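Local coordinates for protein POU domain, class 6, transcription factor 1 (Homo sapiens, PDB 3D1N) that binds DNA sequence-specifically as a POU-family transcription factor, probably preferring a variant of the octamer motif, at residues Ile6-Phe9 and Ala10-Lys14. The protein carries 2 engineered substitutions. Numbering follows the deposited sequence.
Sequences IREF and AKNFK
Phe9 and Phe13, one helical turn apart, lie with their ring planes 30° from parallel but slid so far that they barely overlap, the centroids 5.8 Å apart. CB of Phe13 sits over one face of the Phe9 ring, and Phe9 CZ approaches Phe13 CD1 obliquely at 4.0 Å. Four residues apart on one flank of helix 4-18, both rings leave the backbone with CG anti to N, and so run out in much the same direction. This flank is buried: Phe9 also meets Leu64 of helix 54-73 and Phe47 of helix 41-49, tying three helices of the POU-specific domain together, while farther along the helix Lys14 packs on a DNA phosphate.

The polar partnership joins Glu8 to Asn12 away from the rings. Carbonyl O of Glu8 accepts two bonds from the same residue: the straight helical one from Asn12 N (2.9 Å) and a more bent one from Asn12 ND2 (3.0 Å). The two donors arrive from opposite faces of the carbonyl plane. ND2 also makes a weak bond to Glu8 OE1 at 3.1 Å, the carboxylate plane turned 65° from the amide. A bend at chi2 (60°) curls the Glu8 carboxylate back toward the amide. With an alanine at Asn12, the Glu8 carbonyl would probably lose its second donor and the carboxylate its weak amide partner, leaving it freer to turn.

The two preceding backbone bonds, Ala10 N to Ile6 O and Lys11 N to Arg7 O, are weak, both 3.3 Å. The helix thus has two unlike flanks: apolar rings turned to the domain core, and on the more exposed side an amide bridging a backbone carbonyl and a carboxylate, which probably helps to steady this turn where the ladder is weak.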
loop_
_atom_site.group_PDB
_atom_site.type_symbol
_atom_site.label_atom_id
_atom_site.label_comp_id
_atom_site.label_asym_id
_atom_site.label_seq_id
_atom_site.Cartn_x
_atom_site.Cartn_y
_atom_site.Cartn_z
ATOM N N ILE K 6 14.361 -1.536 24.902
ATOM C CA ILE K 6 13.084 -2.059 24.434
ATOM C C ILE K 6 12.484 -1.192 23.328
ATOM O O ILE K 6 11.524 -1.588 22.672
ATOM C CB ILE K 6 12.074 -2.240 25.590
ATOM C CG1 ILE K 6 11.825 -0.915 26.312
ATOM C CG2 ILE K 6 12.573 -3.285 26.570
ATOM C CD1 ILE K 6 10.953 -1.051 27.550
ATOM N N ARG K 7 13.058 -0.014 23.115
ATOM C CA ARG K 7 12.596 0.865 22.047
ATOM C C ARG K 7 13.226 0.465 20.716
ATOM O O ARG K 7 12.659 0.698 19.645
ATOM C CB ARG K 7 12.919 2.324 22.369
ATOM C CG ARG K 7 12.628 3.286 21.230
ATOM C CD ARG K 7 12.866 4.725 21.653
ATOM N NE ARG K 7 11.798 5.234 22.514
ATOM C CZ ARG K 7 11.782 5.122 23.840
ATOM N NH1 ARG K 7 12.778 4.511 24.474
ATOM N NH2 ARG K 7 10.766 5.621 24.535
ATOM N N GLU K 8 14.403 -0.146 20.790
ATOM C CA GLU K 8 15.092 -0.560 19.584
ATOM C C GLU K 8 14.699 -1.980 19.214
ATOM O O GLU K 8 14.678 -2.329 18.034
ATOM C CB GLU K 8 16.607 -0.437 19.743
ATOM C CG GLU K 8 17.347 -0.340 18.417
ATOM C CD GLU K 8 16.913 0.863 17.590
ATOM O OE1 GLU K 8 17.044 0.812 16.346
ATOM O OE2 GLU K 8 16.439 1.858 18.183
ATOM N N PHE K 9 14.389 -2.797 20.220
ATOM C CA PHE K 9 13.851 -4.128 19.964
ATOM C C PHE K 9 12.478 -3.952 19.359
ATOM O O PHE K 9 11.992 -4.811 18.626
ATOM C CB PHE K 9 13.741 -4.943 21.242
ATOM C CG PHE K 9 13.136 -6.312 21.046
ATOM C CD1 PHE K 9 13.939 -7.417 20.839
ATOM C CD2 PHE K 9 11.765 -6.499 21.093
ATOM C CE1 PHE K 9 13.387 -8.675 20.671
ATOM C CE2 PHE K 9 11.210 -7.763 20.923
ATOM C CZ PHE K 9 12.026 -8.850 20.714
ATOM N N ALA K 10 11.847 -2.829 19.681
ATOM C CA ALA K 10 10.606 -2.456 19.031
ATOM C C ALA K 10 10.874 -2.330 17.538
ATOM O O ALA K 10 10.515 -3.212 16.749
ATOM C CB ALA K 10 10.087 -1.143 19.589
ATOM N N LYS K 11 11.533 -1.234 17.171
ATOM C CA LYS K 11 11.864 -0.936 15.781
ATOM C C LYS K 11 12.326 -2.164 15.002
ATOM O O LYS K 11 11.734 -2.520 13.981
ATOM C CB LYS K 11 12.915 0.176 15.717
ATOM C CG LYS K 11 12.310 1.574 15.793
ATOM C CD LYS K 11 11.079 1.601 16.703
ATOM C CE LYS K 11 10.098 2.702 16.301
ATOM N NZ LYS K 11 8.772 2.568 16.984
ATOM N N ASN K 12 13.365 -2.822 15.503
ATOM C CA ASN K 12 13.949 -3.959 14.803
ATOM C C ASN K 12 13.040 -5.176 14.708
ATOM O O ASN K 12 13.050 -5.880 13.698
ATOM C CB ASN K 12 15.301 -4.338 15.407
ATOM C CG ASN K 12 16.386 -3.337 15.063
ATOM O OD1 ASN K 12 17.373 -3.678 14.416
ATOM N ND2 ASN K 12 16.194 -2.085 15.475
ATOM N N PHE K 13 12.251 -5.420 15.747
ATOM C CA PHE K 13 11.340 -6.556 15.721
ATOM C C PHE K 13 10.391 -6.475 14.533
ATOM O O PHE K 13 10.186 -7.463 13.827
ATOM C CB PHE K 13 10.522 -6.654 17.005
ATOM C CG PHE K 13 9.484 -7.738 16.968
ATOM C CD1 PHE K 13 9.796 -9.023 17.375
ATOM C CD2 PHE K 13 8.201 -7.475 16.507
ATOM C CE1 PHE K 13 8.846 -10.025 17.339
ATOM C CE2 PHE K 13 7.248 -8.474 16.467
ATOM C CZ PHE K 13 7.571 -9.752 16.885
ATOM N N LYS K 14 9.800 -5.300 14.334
ATOM C CA LYS K 14 8.871 -5.094 13.231
ATOM C C LYS K 14 9.509 -5.517 11.918
ATOM O O LYS K 14 8.969 -6.369 11.208
ATOM C CB LYS K 14 8.423 -3.631 13.150
ATOM C CG LYS K 14 8.092 -3.175 11.730
ATOM C CD LYS K 14 7.246 -1.903 11.695
ATOM C CE LYS K 14 5.759 -2.218 11.536
ATOM N NZ LYS K 14 4.981 -1.057 11.006
#